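Local coordinates for Non-structural protein 11 (Prrsv 16244b, PDB 5EYI) that probably cleaves viral RNA at uridylates as an arterivirus endoribonuclease, degrading polyuridine tracts and so keeping host double-stranded RNA sensors from being activated, at residues 145-150 against 179-184. The protein carries 1 engineered substitution. Residues are numbered along the deposited sequence; the frame is centred on the assembly and turned at random.
Sequences CHHVTS and TLTDVY
T181 bridges to H147 where strand 173-180 runs out, through backbone hydrogen bonds with the neighbours of H147. T181 N donates to H146 O (3.2 Å), and V148 N gives a weak bond back to T181 O (3.0 Å). A water links H146 O to T181 OG1. H146 CA adds a CA-H...O contact to T179 O (3.3 Å).

Among the side chains, H147 makes the direct bond. With CG anti to the backbone N (chi1 -158°), its ring lies alongside the 181-183 backbone, and NE2 donates to V183 O (2.7 Å, 153° at the hydrogen). ND1, the other nitrogen, is hydrogen-bonded to T149 OG1 (2.7 Å), so two bonds fix the ring's rotation; V148 CG1 rests on one face near the rim.

Van der Waals contacts are few: V148 CG1 meets D182 CB at 3.6 Å, and L180 CD1 lies against H147 O at 3.7 Å. D182 OD2 is hydrogen-bonded to I110 N.

H146 NE2 is hydrogen-bonded to E195 OE2 of the second subunit. H146 is a predicted catalytic residue, near H131, and the type I turn H147-S150 follows it directly: the loop carrying it is tied to the end of strand 173-180 in the NendoU endoribonuclease domain.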
ATOM      1  N   CYS A 145      -3.137  -5.520  13.987  1.00 26.34           N
ATOM      2  CA  CYS A 145      -4.341  -5.283  14.769  1.00 25.02           C
ATOM      3  C   CYS A 145      -4.984  -4.010  14.276  1.00 23.57           C
ATOM      4  O   CYS A 145      -5.061  -3.022  15.000  1.00 24.92           O
ATOM      5  CB  CYS A 145      -3.963  -5.174  16.235  1.00 24.72           C
ATOM      6  SG  CYS A 145      -3.278  -6.719  16.813  1.00 25.47           S
ATOM      7  N   HIS A 146      -5.442  -4.037  13.031  1.00 22.05           N
ATOM      8  CA  HIS A 146      -5.876  -2.815  12.360  1.00 20.59           C
ATOM      9  C   HIS A 146      -7.390  -2.603  12.326  1.00 20.03           C
ATOM     10  O   HIS A 146      -7.868  -1.713  11.632  1.00 19.73           O
ATOM     11  CB  HIS A 146      -5.275  -2.764  10.964  1.00 20.65           C
ATOM     12  CG  HIS A 146      -3.778  -2.685  10.961  1.00 20.48           C
ATOM     13  ND1 HIS A 146      -2.987  -3.722  10.525  1.00 20.67           N
ATOM     14  CD2 HIS A 146      -2.928  -1.699  11.331  1.00 20.25           C
ATOM     15  CE1 HIS A 146      -1.716  -3.376  10.620  1.00 20.49           C
ATOM     16  NE2 HIS A 146      -1.653  -2.154  11.111  1.00 20.59           N
ATOM     17  N   HIS A 147      -8.139  -3.377  13.105  1.00 18.85           N
ATOM     18  CA  HIS A 147      -9.585  -3.241  13.132  1.00 18.16           C
ATOM     19  C   HIS A 147     -10.108  -3.206  14.562  1.00 17.65           C
ATOM     20  O   HIS A 147      -9.481  -3.729  15.479  1.00 16.84           O
ATOM     21  CB  HIS A 147     -10.253  -4.370  12.342  1.00 17.90           C
ATOM     22  CG  HIS A 147     -11.639  -4.041  11.892  1.00 17.55           C
ATOM     23  ND1 HIS A 147     -12.750  -4.719  12.338  1.00 18.07           N
ATOM     24  CD2 HIS A 147     -12.097  -3.081  11.056  1.00 18.12           C
ATOM     25  CE1 HIS A 147     -13.835  -4.202  11.789  1.00 18.03           C
ATOM     26  NE2 HIS A 147     -13.467  -3.202  11.007  1.00 18.16           N
ATOM     27  N   VAL A 148     -11.269  -2.581  14.725  1.00 17.10           N
ATOM     28  CA  VAL A 148     -11.930  -2.460  16.017  1.00 17.13           C
ATOM     29  C   VAL A 148     -12.286  -3.823  16.626  1.00 16.93           C
ATOM     30  O   VAL A 148     -12.480  -3.926  17.834  1.00 17.40           O
ATOM     31  CB  VAL A 148     -13.203  -1.588  15.899  1.00 17.08           C
ATOM     32  CG1 VAL A 148     -14.315  -2.339  15.172  1.00 17.25           C
ATOM     33  CG2 VAL A 148     -13.659  -1.100  17.271  1.00 17.03           C
ATOM     34  N   THR A 149     -12.377  -4.841  15.778  1.00 16.47           N
ATOM     35  CA  THR A 149     -12.608  -6.221  16.188  1.00 16.73           C
ATOM     36  C   THR A 149     -11.311  -7.020  16.467  1.00 16.53           C
ATOM     37  O   THR A 149     -11.387  -8.185  16.877  1.00 16.43           O
ATOM     38  CB  THR A 149     -13.434  -6.965  15.106  1.00 16.86           C
ATOM     39  OG1 THR A 149     -12.728  -6.972  13.856  1.00 17.08           O
ATOM     40  CG2 THR A 149     -14.793  -6.293  14.906  1.00 16.74           C
ATOM     41  N   SER A 150     -10.141  -6.404  16.277  1.00 16.31           N
ATOM     42  CA  SER A 150      -8.863  -7.113  16.403  1.00 16.57           C
ATOM     43  C   SER A 150      -8.523  -7.478  17.845  1.00 17.26           C
ATOM     44  O   SER A 150      -9.111  -6.976  18.803  1.00 16.81           O
ATOM     45  CB  SER A 150      -7.707  -6.292  15.816  1.00 16.21           C
ATOM     46  OG  SER A 150      -7.920  -5.989  14.449  1.00 16.36           O
ATOM     47  N   THR A 179      -2.342   1.646  13.252  1.00 22.43           N
ATOM     48  CA  THR A 179      -3.534   2.345  12.807  1.00 21.20           C
ATOM     49  C   THR A 179      -4.716   1.410  12.853  1.00 20.58           C
ATOM     50  O   THR A 179      -4.580   0.212  12.639  1.00 20.26           O
ATOM     51  CB  THR A 179      -3.397   2.900  11.381  1.00 20.87           C
ATOM     52  OG1 THR A 179      -3.039   1.852  10.481  1.00 20.00           O
ATOM     53  CG2 THR A 179      -2.353   4.002  11.329  1.00 21.42           C
ATOM     54  N   LEU A 180      -5.885   1.974  13.100  1.00 19.96           N
ATOM     55  CA  LEU A 180      -7.077   1.183  13.323  1.00 20.33           C
ATOM     56  C   LEU A 180      -8.291   1.921  12.795  1.00 19.07           C
ATOM     57  O   LEU A 180      -8.368   3.144  12.923  1.00 18.42           O
ATOM     58  CB  LEU A 180      -7.201   0.941  14.825  1.00 21.80           C
ATOM     59  CG  LEU A 180      -8.372   0.142  15.380  1.00 22.47           C
ATOM     60  CD1 LEU A 180      -7.907  -0.569  16.651  1.00 23.34           C
ATOM     61  CD2 LEU A 180      -9.600   1.009  15.641  1.00 22.55           C
ATOM     62  N   THR A 181      -9.225   1.181  12.196  1.00 18.04           N
ATOM     63  CA  THR A 181     -10.536   1.721  11.821  1.00 18.19           C
ATOM     64  C   THR A 181     -11.628   0.770  12.286  1.00 17.93           C
ATOM     65  O   THR A 181     -11.335  -0.333  12.739  1.00 17.07           O
ATOM     66  CB  THR A 181     -10.676   1.922  10.296  1.00 18.34           C
ATOM     67  OG1 THR A 181     -10.829   0.659   9.639  1.00 18.24           O
ATOM     68  CG2 THR A 181      -9.465   2.637   9.733  1.00 18.85           C
ATOM     69  N   ASP A 182     -12.878   1.220  12.179  1.00 18.38           N
ATOM     70  CA  ASP A 182     -14.037   0.343  12.362  1.00 18.72           C
ATOM     71  C   ASP A 182     -14.899   0.208  11.100  1.00 19.13           C
ATOM     72  O   ASP A 182     -16.103  -0.065  11.189  1.00 19.18           O
ATOM     73  CB  ASP A 182     -14.871   0.789  13.563  1.00 18.96           C
ATOM     74  CG  ASP A 182     -15.571   2.111  13.355  1.00 19.20           C
ATOM     75  OD1 ASP A 182     -15.567   2.651  12.223  1.00 18.53           O
ATOM     76  OD2 ASP A 182     -16.147   2.600  14.345  1.00 19.33           O
ATOM     77  N   VAL A 183     -14.283   0.378   9.930  1.00 19.32           N
ATOM     78  CA  VAL A 183     -15.019   0.255   8.679  1.00 19.98           C
ATOM     79  C   VAL A 183     -15.548  -1.173   8.506  1.00 19.25           C
ATOM     80  O   VAL A 183     -14.909  -2.140   8.933  1.00 19.39           O
ATOM     81  CB  VAL A 183     -14.183   0.640   7.436  1.00 20.87           C
ATOM     82  CG1 VAL A 183     -13.647   2.056   7.569  1.00 21.65           C
ATOM     83  CG2 VAL A 183     -13.048  -0.342   7.191  1.00 21.95           C
ATOM     84  N   TYR A 184     -16.709  -1.283   7.876  1.00 18.68           N
ATOM     85  CA  TYR A 184     -17.291  -2.567   7.505  1.00 19.14           C
ATOM     86  C   TYR A 184     -16.369  -3.258   6.507  1.00 19.03           C
ATOM     87  O   TYR A 184     -16.263  -2.812   5.369  1.00 19.11           O
ATOM     88  CB  TYR A 184     -18.680  -2.350   6.903  1.00 19.28           C
ATOM     89  CG  TYR A 184     -19.421  -3.614   6.546  1.00 19.85           C
ATOM     90  CD1 TYR A 184     -19.893  -3.830   5.253  1.00 20.34           C
ATOM     91  CD2 TYR A 184     -19.640  -4.604   7.496  1.00 20.24           C
ATOM     92  CE1 TYR A 184     -20.576  -4.993   4.922  1.00 20.72           C
ATOM     93  CE2 TYR A 184     -20.328  -5.768   7.173  1.00 20.82           C
ATOM     94  CZ  TYR A 184     -20.801  -5.951   5.889  1.00 20.46           C
ATOM     95  OH  TYR A 184     -21.470  -7.108   5.569  1.00 20.93           O
TER
HETATM   96  O   HOH W   1      -8.468  -0.572   9.327  1.00 30.17           O